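Local coordinates for protein dihydrodipicolinate synthase (Methanocaldococcus jannaschii DSM 2661, PDB 2YXG) that probably catalyses the condensation of pyruvate with aspartate semialdehyde to 4-hydroxy-tetrahydrodipicolinate, a step of lysine biosynthesis, as a homotetramer, at residues P7-P12 with V204-P209; E24-F29 with G258-E263; K120-I125 with E152-I157. All coordinates share one frame; numbering follows the deposited sequence.

Interaction 1. Residues P7-P12 with V204-P209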
ATOM      1  N   PRO A   7      21.754 -12.816  16.637  1.00 20.63           N
ATOM      2  CA  PRO A   7      20.576 -12.213  17.245  1.00 20.48           C
ATOM      3  C   PRO A   7      20.746 -10.742  17.468  1.00 20.13           C
ATOM      4  O   PRO A   7      21.862 -10.298  17.784  1.00 19.41           O
ATOM      5  CB  PRO A   7      20.438 -12.914  18.611  1.00 20.88           C
ATOM      6  CG  PRO A   7      21.759 -13.746  18.761  1.00 22.21           C
ATOM      7  CD  PRO A   7      22.499 -13.753  17.507  1.00 19.37           C
ATOM      8  N   ALA A   8      19.640 -10.006  17.298  1.00 18.67           N
ATOM      9  CA  ALA A   8      19.613  -8.583  17.583  1.00 19.02           C
ATOM     10  C   ALA A   8      19.213  -8.508  19.030  1.00 19.30           C
ATOM     11  O   ALA A   8      18.045  -8.765  19.400  1.00 18.79           O
ATOM     12  CB  ALA A   8      18.613  -7.849  16.656  1.00 18.60           C
ATOM     13  N   ILE A   9      20.208  -8.277  19.877  1.00 19.60           N
ATOM     14  CA  ILE A   9      19.975  -8.411  21.301  1.00 19.96           C
ATOM     15  C   ILE A   9      19.186  -7.262  21.862  1.00 20.90           C
ATOM     16  O   ILE A   9      19.305  -6.100  21.389  1.00 20.81           O
ATOM     17  CB  ILE A   9      21.252  -8.612  22.138  1.00 21.00           C
ATOM     18  CG1 ILE A   9      22.222  -7.430  21.971  1.00 20.37           C
ATOM     19  CG2 ILE A   9      21.836 -10.025  21.836  1.00 20.07           C
ATOM     20  CD1 ILE A   9      23.212  -7.263  23.142  1.00 23.00           C
ATOM     21  N   ILE A  10      18.339  -7.586  22.838  1.00 19.87           N
ATOM     22  CA  ILE A  10      17.695  -6.546  23.569  1.00 20.74           C
ATOM     23  C   ILE A  10      18.686  -5.848  24.480  1.00 21.04           C
ATOM     24  O   ILE A  10      19.757  -6.383  24.812  1.00 21.78           O
ATOM     25  CB  ILE A  10      16.519  -7.074  24.398  1.00 20.98           C
ATOM     26  CG1 ILE A  10      17.042  -8.036  25.502  1.00 21.77           C
ATOM     27  CG2 ILE A  10      15.493  -7.703  23.451  1.00 19.53           C
ATOM     28  CD1 ILE A  10      16.279  -7.958  26.803  1.00 21.76           C
ATOM     29  N   THR A  11      18.327  -4.630  24.865  1.00 21.41           N
ATOM     30  CA  THR A  11      19.015  -3.941  25.961  1.00 22.21           C
ATOM     31  C   THR A  11      18.123  -4.111  27.227  1.00 22.11           C
ATOM     32  O   THR A  11      17.088  -3.487  27.338  1.00 21.78           O
ATOM     33  CB  THR A  11      19.268  -2.424  25.613  1.00 21.54           C
ATOM     34  OG1 THR A  11      19.991  -2.308  24.378  1.00 21.21           O
ATOM     35  CG2 THR A  11      20.067  -1.710  26.707  1.00 22.54           C
ATOM     36  N   PRO A  12      18.539  -4.940  28.184  1.00 23.29           N
ATOM     37  CA  PRO A  12      17.723  -5.097  29.408  1.00 23.78           C
ATOM     38  C   PRO A  12      17.943  -3.916  30.348  1.00 25.14           C
ATOM     39  O   PRO A  12      19.047  -3.381  30.401  1.00 25.40           O
ATOM     40  CB  PRO A  12      18.248  -6.395  30.027  1.00 24.12           C
ATOM     41  CG  PRO A  12      19.575  -6.671  29.364  1.00 23.51           C
ATOM     42  CD  PRO A  12      19.784  -5.731  28.228  1.00 23.47           C
ATOM     43  N   VAL A 204      13.856 -13.596  17.198  1.00 20.47           N
ATOM     44  CA  VAL A 204      13.505 -14.812  17.856  1.00 20.56           C
ATOM     45  C   VAL A 204      14.727 -15.600  18.324  1.00 21.49           C
ATOM     46  O   VAL A 204      14.623 -16.366  19.272  1.00 23.67           O
ATOM     47  CB  VAL A 204      12.548 -15.684  16.998  1.00 21.78           C
ATOM     48  CG1 VAL A 204      13.294 -16.474  15.908  1.00 19.95           C
ATOM     49  CG2 VAL A 204      11.786 -16.668  17.919  1.00 22.81           C
ATOM     50  N   ALA A 205      15.907 -15.427  17.713  1.00 21.53           N
ATOM     51  CA  ALA A 205      17.099 -16.142  18.239  1.00 21.05           C
ATOM     52  C   ALA A 205      17.459 -15.690  19.656  1.00 22.01           C
ATOM     53  O   ALA A 205      18.251 -16.352  20.339  1.00 23.19           O
ATOM     54  CB  ALA A 205      18.322 -16.061  17.287  1.00 19.47           C
ATOM     55  N   ASN A 206      16.878 -14.590  20.145  1.00 22.07           N
ATOM     56  CA  ASN A 206      17.002 -14.261  21.612  1.00 22.45           C
ATOM     57  C   ASN A 206      16.327 -15.249  22.597  1.00 22.26           C
ATOM     58  O   ASN A 206      16.702 -15.297  23.773  1.00 20.80           O
ATOM     59  CB  ASN A 206      16.493 -12.858  21.923  1.00 21.95           C
ATOM     60  CG  ASN A 206      17.371 -11.767  21.313  1.00 25.37           C
ATOM     61  OD1 ASN A 206      16.980 -11.093  20.339  1.00 25.57           O
ATOM     62  ND2 ASN A 206      18.559 -11.578  21.890  1.00 22.70           N
ATOM     63  N   ILE A 207      15.328 -15.983  22.092  1.00 22.78           N
ATOM     64  CA  ILE A 207      14.413 -16.829  22.861  1.00 23.97           C
ATOM     65  C   ILE A 207      14.829 -18.298  22.649  1.00 23.90           C
ATOM     66  O   ILE A 207      14.934 -19.087  23.600  1.00 24.21           O
ATOM     67  CB  ILE A 207      12.897 -16.667  22.350  1.00 24.25           C
ATOM     68  CG1 ILE A 207      12.349 -15.266  22.573  1.00 26.23           C
ATOM     69  CG2 ILE A 207      11.930 -17.664  23.032  1.00 25.97           C
ATOM     70  CD1 ILE A 207      12.715 -14.765  23.980  1.00 30.08           C
ATOM     71  N   VAL A 208      15.032 -18.655  21.380  1.00 23.54           N
ATOM     72  CA  VAL A 208      15.362 -20.035  21.010  1.00 23.10           C
ATOM     73  C   VAL A 208      16.629 -20.075  20.166  1.00 23.40           C
ATOM     74  O   VAL A 208      16.577 -20.522  19.015  1.00 23.48           O
ATOM     75  CB  VAL A 208      14.186 -20.734  20.280  1.00 21.42           C
ATOM     76  CG1 VAL A 208      13.100 -21.131  21.318  1.00 22.03           C
ATOM     77  CG2 VAL A 208      13.609 -19.841  19.221  1.00 19.31           C
ATOM     78  N   PRO A 209      17.769 -19.595  20.738  1.00 23.87           N
ATOM     79  CA  PRO A 209      19.042 -19.548  19.940  1.00 24.92           C
ATOM     80  C   PRO A 209      19.457 -20.909  19.368  1.00 25.97           C
ATOM     81  O   PRO A 209      19.852 -20.991  18.224  1.00 26.50           O
ATOM     82  CB  PRO A 209      20.103 -19.058  20.950  1.00 23.74           C
ATOM     83  CG  PRO A 209      19.455 -19.128  22.305  1.00 22.61           C
ATOM     84  CD  PRO A 209      17.957 -19.113  22.122  1.00 22.45           C
TER
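The side chain of N206 reaches across to the backbone of A8 and I9 while A205, one residue earlier, meets P7, in the seam of a TIM barrel where the loop after the first strand, 4-7, passes the loop after the eighth, 199-202. P7 and A205 turn their CB atoms toward each other, and these meet at 4.0 Å, a small apolar contact where the two segments run nearest, with CA atoms 5.3 Å apart. N206 follows on a short 3-10 turn, 204-206. Its CG stands anti to the carbonyl carbon (chi1 -67°), which carries the terminal amide over to 7-12, where it crosses the side chain of I9 at about a right angle. As modelled, N206 OD1 lies 2.7 Å from A8 O; the amide is probably turned over, and turned back it may form a hydrogen bond here. All the touching residues are buried. V250 of helix 248-256 packs on N206, and L23 and L30 of helix 20-32 pack on I9. The side chain of A8 lies about 4 Å from those of T44 and I201, both predicted to bind pyruvate, so the contact adjoins the probable substrate pocket. Within 204-209 the turn is closed by the backbone: V204 O accepts from I207 N at 2.9 Å and also from V208 N at 3.1 Å.

Interaction 2. Residues E24-F29 with G258-E263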
ATOM      1  N   GLU A  24      25.338  -9.212  30.118  1.00 27.29           N
ATOM      2  CA  GLU A  24      26.397 -10.230  30.091  1.00 27.53           C
ATOM      3  C   GLU A  24      25.860 -11.655  30.030  1.00 27.17           C
ATOM      4  O   GLU A  24      26.284 -12.475  29.196  1.00 27.11           O
ATOM      5  CB  GLU A  24      27.248 -10.101  31.357  1.00 27.15           C
ATOM      6  CG  GLU A  24      28.440 -11.039  31.401  1.00 30.40           C
ATOM      7  CD  GLU A  24      29.453 -10.636  32.479  1.00 36.87           C
ATOM      8  OE1 GLU A  24      29.045 -10.050  33.524  1.00 40.63           O
ATOM      9  OE2 GLU A  24      30.647 -10.889  32.274  1.00 37.22           O
ATOM     10  N   GLU A  25      24.937 -11.931  30.953  1.00 26.64           N
ATOM     11  CA  GLU A  25      24.269 -13.187  31.062  1.00 26.65           C
ATOM     12  C   GLU A  25      23.513 -13.531  29.772  1.00 25.81           C
ATOM     13  O   GLU A  25      23.562 -14.684  29.301  1.00 24.47           O
ATOM     14  CB  GLU A  25      23.379 -13.162  32.316  1.00 26.95           C
ATOM     15  CG  GLU A  25      22.026 -13.818  32.153  1.00 29.57           C
ATOM     16  CD  GLU A  25      21.272 -14.082  33.474  1.00 31.37           C
ATOM     17  OE1 GLU A  25      21.427 -13.318  34.483  1.00 34.60           O
ATOM     18  OE2 GLU A  25      20.506 -15.081  33.466  1.00 36.29           O
ATOM     19  N   ASN A  26      22.858 -12.539  29.155  1.00 25.59           N
ATOM     20  CA  ASN A  26      22.202 -12.810  27.832  1.00 24.96           C
ATOM     21  C   ASN A  26      23.228 -13.162  26.767  1.00 23.95           C
ATOM     22  O   ASN A  26      23.075 -14.115  26.016  1.00 22.61           O
ATOM     23  CB  ASN A  26      21.357 -11.638  27.343  1.00 24.48           C
ATOM     24  CG  ASN A  26      20.117 -11.462  28.111  1.00 25.81           C
ATOM     25  OD1 ASN A  26      19.667 -12.371  28.771  1.00 24.25           O
ATOM     26  ND2 ASN A  26      19.532 -10.261  28.031  1.00 27.64           N
ATOM     27  N   ILE A  27      24.300 -12.386  26.735  1.00 24.71           N
ATOM     28  CA  ILE A  27      25.378 -12.655  25.777  1.00 25.04           C
ATOM     29  C   ILE A  27      25.932 -14.057  25.865  1.00 24.73           C
ATOM     30  O   ILE A  27      25.981 -14.785  24.857  1.00 25.12           O
ATOM     31  CB  ILE A  27      26.484 -11.625  25.879  1.00 25.04           C
ATOM     32  CG1 ILE A  27      25.881 -10.266  25.475  1.00 26.86           C
ATOM     33  CG2 ILE A  27      27.655 -12.000  24.928  1.00 25.11           C
ATOM     34  CD1 ILE A  27      26.780  -9.071  25.615  1.00 25.09           C
ATOM     35  N   ASN A  28      26.323 -14.461  27.057  1.00 24.89           N
ATOM     36  CA  ASN A  28      26.845 -15.840  27.238  1.00 25.38           C
ATOM     37  C   ASN A  28      25.823 -16.918  26.943  1.00 24.79           C
ATOM     38  O   ASN A  28      26.180 -17.960  26.379  1.00 26.60           O
ATOM     39  CB  ASN A  28      27.365 -16.014  28.672  1.00 24.91           C
ATOM     40  CG  ASN A  28      28.633 -15.284  28.895  1.00 27.07           C
ATOM     41  OD1 ASN A  28      28.834 -14.677  29.952  1.00 27.95           O
ATOM     42  ND2 ASN A  28      29.525 -15.322  27.892  1.00 25.33           N
ATOM     43  N   PHE A  29      24.559 -16.692  27.316  1.00 24.14           N
ATOM     44  CA  PHE A  29      23.493 -17.601  26.899  1.00 24.75           C
ATOM     45  C   PHE A  29      23.456 -17.832  25.367  1.00 24.65           C
ATOM     46  O   PHE A  29      23.350 -18.947  24.907  1.00 25.20           O
ATOM     47  CB  PHE A  29      22.128 -17.127  27.388  1.00 24.96           C
ATOM     48  CG  PHE A  29      20.971 -17.951  26.879  1.00 27.55           C
ATOM     49  CD1 PHE A  29      20.795 -19.283  27.289  1.00 30.71           C
ATOM     50  CD2 PHE A  29      20.025 -17.391  26.027  1.00 30.38           C
ATOM     51  CE1 PHE A  29      19.649 -20.073  26.838  1.00 30.07           C
ATOM     52  CE2 PHE A  29      18.897 -18.135  25.581  1.00 31.83           C
ATOM     53  CZ  PHE A  29      18.715 -19.484  25.987  1.00 29.05           C
ATOM     54  N   GLY A 258      11.667 -15.521  32.808  1.00 28.57           N
ATOM     55  CA  GLY A 258      12.575 -15.064  33.859  1.00 28.68           C
ATOM     56  C   GLY A 258      14.019 -14.796  33.428  1.00 28.85           C
ATOM     57  O   GLY A 258      14.925 -15.068  34.179  1.00 28.70           O
ATOM     58  N   ARG A 259      14.229 -14.310  32.207  1.00 28.69           N
ATOM     59  CA  ARG A 259      15.559 -13.944  31.700  1.00 28.98           C
ATOM     60  C   ARG A 259      15.684 -12.413  31.798  1.00 26.78           C
ATOM     61  O   ARG A 259      14.669 -11.723  31.869  1.00 27.95           O
ATOM     62  CB  ARG A 259      15.776 -14.445  30.263  1.00 27.91           C
ATOM     63  CG  ARG A 259      15.663 -15.985  30.073  1.00 32.44           C
ATOM     64  CD  ARG A 259      16.550 -16.568  28.919  1.00 35.16           C
ATOM     65  NE  ARG A 259      17.735 -17.306  29.447  1.00 47.09           N
ATOM     66  CZ  ARG A 259      18.976 -16.809  29.629  1.00 48.85           C
ATOM     67  NH1 ARG A 259      19.300 -15.538  29.321  1.00 46.00           N
ATOM     68  NH2 ARG A 259      19.919 -17.607  30.140  1.00 51.34           N
ATOM     69  N   PRO A 260      16.916 -11.873  31.847  1.00 25.53           N
ATOM     70  CA  PRO A 260      16.983 -10.412  31.971  1.00 24.99           C
ATOM     71  C   PRO A 260      16.360  -9.715  30.768  1.00 25.04           C
ATOM     72  O   PRO A 260      16.656 -10.080  29.635  1.00 25.99           O
ATOM     73  CB  PRO A 260      18.499 -10.117  32.044  1.00 24.33           C
ATOM     74  CG  PRO A 260      19.140 -11.425  32.417  1.00 23.98           C
ATOM     75  CD  PRO A 260      18.261 -12.495  31.827  1.00 24.44           C
ATOM     76  N   ALA A 261      15.477  -8.750  31.039  1.00 24.74           N
ATOM     77  CA  ALA A 261      14.879  -7.845  30.050  1.00 23.06           C
ATOM     78  C   ALA A 261      14.394  -6.555  30.744  1.00 22.79           C
ATOM     79  O   ALA A 261      14.819  -5.450  30.412  1.00 24.17           O
ATOM     80  CB  ALA A 261      13.720  -8.558  29.279  1.00 22.35           C
ATOM     81  N   GLY A 262      13.531  -6.699  31.740  1.00 22.57           N
ATOM     82  CA  GLY A 262      12.851  -5.565  32.350  1.00 22.83           C
ATOM     83  C   GLY A 262      11.897  -4.764  31.432  1.00 23.92           C
ATOM     84  O   GLY A 262      11.260  -5.307  30.506  1.00 22.11           O
ATOM     85  N   GLU A 263      11.796  -3.466  31.715  1.00 25.05           N
ATOM     86  CA  GLU A 263      10.748  -2.633  31.145  1.00 27.50           C
ATOM     87  C   GLU A 263      11.135  -2.135  29.754  1.00 26.38           C
ATOM     88  O   GLU A 263      12.332  -2.105  29.391  1.00 25.40           O
ATOM     89  CB  GLU A 263      10.493  -1.401  32.025  1.00 28.50           C
ATOM     90  CG  GLU A 263      10.373  -1.662  33.568  1.00 38.81           C
ATOM     91  CD  GLU A 263       9.243  -2.632  34.000  1.00 48.40           C
ATOM     92  OE1 GLU A 263       8.118  -2.559  33.412  1.00 49.25           O
ATOM     93  OE2 GLU A 263       9.495  -3.448  34.958  1.00 51.60           O
TER
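The guanidinium of R259 lies flat over one face of the F29 ring, their planes 17° apart and CZ of R259 3.8 Å from the centroid of the F29 ring, a cation-pi stack displaced toward the rim. At the guanidinium edge, in its plane, sits N26 OD1, 3.2 Å from R259 NH1. E25 OE2 comes obliquely and stays 4.2 Å from R259 NH2, so it offers charge without receiving an N-H. With CG anti to the backbone N (chi1 174°), F29 swings its ring out to meet R259, whose chain bends at chi3 to lay its flat end on it. P260 continues the contact: its CG packs on the E25 carboxylate carbon, CD, at 3.6 Å. The other end of the N26 amide gives a nearly straight bond (170°) from ND2 to P260 O at 3.3 Å; the oxygen lies in the amide plane, but the donor stands above the carbonyl plane. G258, with positive phi, closes helix 248-256 in a Schellman motif, and the chain then runs past 24-29. The arrangement thus joins helix 20-32, which follows the first strand of the TIM barrel, to the loop leading into the C-terminal helix 273-286.

Interaction 3. Residues K120-I125 with E152-I157; sequences KVAESI and EEYSNI
Y154, the first residue to leave helix 144-153, has its ring held between A122 CB on one face and, from the residue before, the methylene CG of E153 over the centre of the other. A122 CB stands 4.0 Å from the centroid of the Y154 ring in a CH-pi contact displaced toward the rim. At the ring edge Y154 OH donates to E123 OE2 at 2.6 Å. The oxygen lies in the ring plane, but the hydroxyl meets it on its anti side, 35° out of the carboxylate plane. E123 gets there with a chain extended beyond CG. E153 OE2 lies 4.7 Å from E123 OE2, and the Y154 hydroxyl may offset some of the charge on E123; R115 makes a long, weak ion pair with E153. A type I beta turn from Y154 to I157 now reverses the chain, with I157 N bonded to Y154 O at 3.1 Å. In the TIM barrel this turn links helix 144-153 to strand 157-162, beside the place where helix 111-124 ends before strand 129-133, so two neighbouring helix-to-strand connections are joined here. N156, inside the turn, holds CG between its backbone N and carbonyl carbon (chi1 56°), which aims the amide at the end of the facing helix. Its ND2 donates to A122 O at 3.1 Å, almost straight (171°), in the carbonyl plane and on a lone pair; L127 O is a second acceptor for ND2. A water 2.7 Å from N156 OD1 also lies within hydrogen-bonding distance of A122 O. I157 enters its strand, and its CD1 touches A122 CB at 4.1 Å, the methyl that also lies over the Y154 ring.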
ATOM      1  N   LYS A 120      29.658   8.107   2.978  1.00 23.71           N
ATOM      2  CA  LYS A 120      30.366   8.789   4.092  1.00 24.62           C
ATOM      3  C   LYS A 120      30.649   7.817   5.236  1.00 24.57           C
ATOM      4  O   LYS A 120      31.716   7.882   5.865  1.00 24.70           O
ATOM      5  CB  LYS A 120      29.593  10.024   4.636  1.00 25.74           C
ATOM      6  CG  LYS A 120      29.265  11.148   3.616  1.00 31.75           C
ATOM      7  CD  LYS A 120      30.476  12.069   3.283  1.00 40.45           C
ATOM      8  CE  LYS A 120      30.602  13.259   4.282  1.00 45.50           C
ATOM      9  NZ  LYS A 120      31.992  13.927   4.358  1.00 43.92           N
ATOM     10  N   VAL A 121      29.693   6.931   5.539  1.00 23.46           N
ATOM     11  CA  VAL A 121      29.921   5.900   6.556  1.00 23.37           C
ATOM     12  C   VAL A 121      31.106   4.987   6.146  1.00 24.46           C
ATOM     13  O   VAL A 121      32.030   4.754   6.935  1.00 22.85           O
ATOM     14  CB  VAL A 121      28.625   5.087   6.866  1.00 23.73           C
ATOM     15  CG1 VAL A 121      28.890   3.919   7.727  1.00 23.19           C
ATOM     16  CG2 VAL A 121      27.556   6.018   7.526  1.00 22.06           C
ATOM     17  N   ALA A 122      31.050   4.482   4.910  1.00 24.78           N
ATOM     18  CA  ALA A 122      32.054   3.568   4.406  1.00 25.03           C
ATOM     19  C   ALA A 122      33.456   4.205   4.397  1.00 25.86           C
ATOM     20  O   ALA A 122      34.417   3.525   4.751  1.00 25.83           O
ATOM     21  CB  ALA A 122      31.652   3.045   3.047  1.00 24.18           C
ATOM     22  N   GLU A 123      33.556   5.484   4.022  1.00 26.83           N
ATOM     23  CA  GLU A 123      34.818   6.238   4.063  1.00 28.91           C
ATOM     24  C   GLU A 123      35.351   6.484   5.465  1.00 29.04           C
ATOM     25  O   GLU A 123      36.549   6.720   5.635  1.00 30.81           O
ATOM     26  CB  GLU A 123      34.669   7.593   3.364  1.00 29.38           C
ATOM     27  CG  GLU A 123      34.796   7.504   1.822  1.00 32.78           C
ATOM     28  CD  GLU A 123      34.081   8.636   1.058  1.00 33.53           C
ATOM     29  OE1 GLU A 123      33.937   9.767   1.611  1.00 35.93           O
ATOM     30  OE2 GLU A 123      33.639   8.377  -0.098  1.00 37.46           O
ATOM     31  N   SER A 124      34.477   6.445   6.470  1.00 28.24           N
ATOM     32  CA  SER A 124      34.847   6.809   7.834  1.00 27.47           C
ATOM     33  C   SER A 124      35.593   5.695   8.596  1.00 27.08           C
ATOM     34  O   SER A 124      36.257   5.956   9.604  1.00 26.94           O
ATOM     35  CB  SER A 124      33.613   7.285   8.646  1.00 27.17           C
ATOM     36  OG  SER A 124      32.779   6.200   9.088  1.00 25.71           O
ATOM     37  N   ILE A 125      35.471   4.458   8.136  1.00 26.86           N
ATOM     38  CA  ILE A 125      35.961   3.323   8.911  1.00 26.59           C
ATOM     39  C   ILE A 125      36.492   2.279   7.980  1.00 27.20           C
ATOM     40  O   ILE A 125      36.209   2.340   6.785  1.00 27.07           O
ATOM     41  CB  ILE A 125      34.844   2.684   9.788  1.00 26.96           C
ATOM     42  CG1 ILE A 125      33.692   2.133   8.918  1.00 27.60           C
ATOM     43  CG2 ILE A 125      34.360   3.695  10.843  1.00 25.65           C
ATOM     44  CD1 ILE A 125      32.603   1.368   9.723  1.00 25.78           C
ATOM     45  N   GLU A 152      30.308  -1.677  -5.459  1.00 30.79           N
ATOM     46  CA  GLU A 152      31.320  -1.403  -6.493  1.00 31.92           C
ATOM     47  C   GLU A 152      32.342  -0.365  -6.064  1.00 32.09           C
ATOM     48  O   GLU A 152      33.508  -0.493  -6.435  1.00 31.55           O
ATOM     49  CB  GLU A 152      30.705  -1.053  -7.859  1.00 32.13           C
ATOM     50  CG  GLU A 152      30.033  -2.280  -8.537  1.00 32.98           C
ATOM     51  CD  GLU A 152      29.190  -1.954  -9.790  1.00 34.86           C
ATOM     52  OE1 GLU A 152      28.720  -0.781  -9.973  1.00 31.83           O
ATOM     53  OE2 GLU A 152      28.993  -2.929 -10.602  1.00 40.33           O
ATOM     54  N   GLU A 153      31.930   0.634  -5.264  1.00 31.61           N
ATOM     55  CA  GLU A 153      32.885   1.641  -4.807  1.00 31.52           C
ATOM     56  C   GLU A 153      33.648   1.327  -3.527  1.00 30.76           C
ATOM     57  O   GLU A 153      34.821   1.701  -3.358  1.00 31.53           O
ATOM     58  CB  GLU A 153      32.232   3.013  -4.640  1.00 32.35           C
ATOM     59  CG  GLU A 153      33.264   4.028  -4.162  1.00 34.53           C
ATOM     60  CD  GLU A 153      32.948   5.485  -4.486  1.00 42.72           C
ATOM     61  OE1 GLU A 153      31.798   5.845  -4.861  1.00 42.32           O
ATOM     62  OE2 GLU A 153      33.891   6.297  -4.324  1.00 47.52           O
ATOM     63  N   TYR A 154      32.973   0.675  -2.604  1.00 29.46           N
ATOM     64  CA  TYR A 154      33.508   0.493  -1.274  1.00 28.06           C
ATOM     65  C   TYR A 154      33.655  -0.973  -0.949  1.00 28.27           C
ATOM     66  O   TYR A 154      32.637  -1.697  -0.780  1.00 27.97           O
ATOM     67  CB  TYR A 154      32.588   1.159  -0.268  1.00 26.82           C
ATOM     68  CG  TYR A 154      32.446   2.633  -0.505  1.00 26.92           C
ATOM     69  CD1 TYR A 154      33.460   3.524  -0.120  1.00 28.51           C
ATOM     70  CD2 TYR A 154      31.312   3.145  -1.151  1.00 27.20           C
ATOM     71  CE1 TYR A 154      33.326   4.923  -0.360  1.00 31.03           C
ATOM     72  CE2 TYR A 154      31.171   4.530  -1.408  1.00 27.35           C
ATOM     73  CZ  TYR A 154      32.165   5.407  -0.986  1.00 27.86           C
ATOM     74  OH  TYR A 154      32.012   6.749  -1.213  1.00 26.19           O
ATOM     75  N   SER A 155      34.908  -1.412  -0.807  1.00 27.63           N
ATOM     76  CA  SER A 155      35.152  -2.814  -0.469  1.00 27.73           C
ATOM     77  C   SER A 155      34.599  -3.205   0.907  1.00 27.06           C
ATOM     78  O   SER A 155      34.393  -4.395   1.164  1.00 27.52           O
ATOM     79  CB  SER A 155      36.626  -3.131  -0.498  1.00 28.02           C
ATOM     80  OG  SER A 155      37.277  -2.300   0.448  1.00 30.00           O
ATOM     81  N   ASN A 156      34.378  -2.236   1.797  1.00 25.50           N
ATOM     82  CA  ASN A 156      33.868  -2.610   3.144  1.00 24.90           C
ATOM     83  C   ASN A 156      32.331  -2.662   3.234  1.00 24.75           C
ATOM     84  O   ASN A 156      31.793  -2.871   4.298  1.00 25.06           O
ATOM     85  CB  ASN A 156      34.470  -1.776   4.282  1.00 22.95           C
ATOM     86  CG  ASN A 156      34.280  -0.270   4.103  1.00 21.29           C
ATOM     87  OD1 ASN A 156      34.065   0.225   2.999  1.00 18.98           O
ATOM     88  ND2 ASN A 156      34.418   0.476   5.194  1.00 17.41           N
ATOM     89  N   ILE A 157      31.643  -2.403   2.122  1.00 25.27           N
ATOM     90  CA  ILE A 157      30.207  -2.626   2.039  1.00 23.97           C
ATOM     91  C   ILE A 157      29.976  -4.124   1.775  1.00 24.70           C
ATOM     92  O   ILE A 157      30.085  -4.626   0.647  1.00 24.06           O
ATOM     93  CB  ILE A 157      29.535  -1.771   0.975  1.00 23.11           C
ATOM     94  CG1 ILE A 157      29.754  -0.302   1.312  1.00 23.72           C
ATOM     95  CG2 ILE A 157      27.984  -2.103   0.883  1.00 21.53           C
ATOM     96  CD1 ILE A 157      28.711   0.262   2.226  1.00 20.64           C
TER
HETATM   97  O   HOH W   1      35.947   2.000   2.334  1.00 36.16           O

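In the fold
Interactions 1 and 2 are neighbours, with centres 9 Å apart, and they touch: P209 CG packs on F29 CE2 at 3.5 Å, and I10 CD1 reaches A261 CA. Helix 20-32 supplies one side of interaction 2 and packs on interaction 1; helix 248-256 borders both. Interaction 1, wholly buried among the loops beyond the first and eighth strands, pairs one asparagine side chain with a small proline-alanine contact. Interaction 2, farther out and partly buried, relies on a stacked arginine and a hydrogen bond from an asparagine amide to a backbone carbonyl. Interaction 3 lies on the opposite side of the chain's centre and joins other helices through a tyrosine, an asparagine and water at a partly exposed edge.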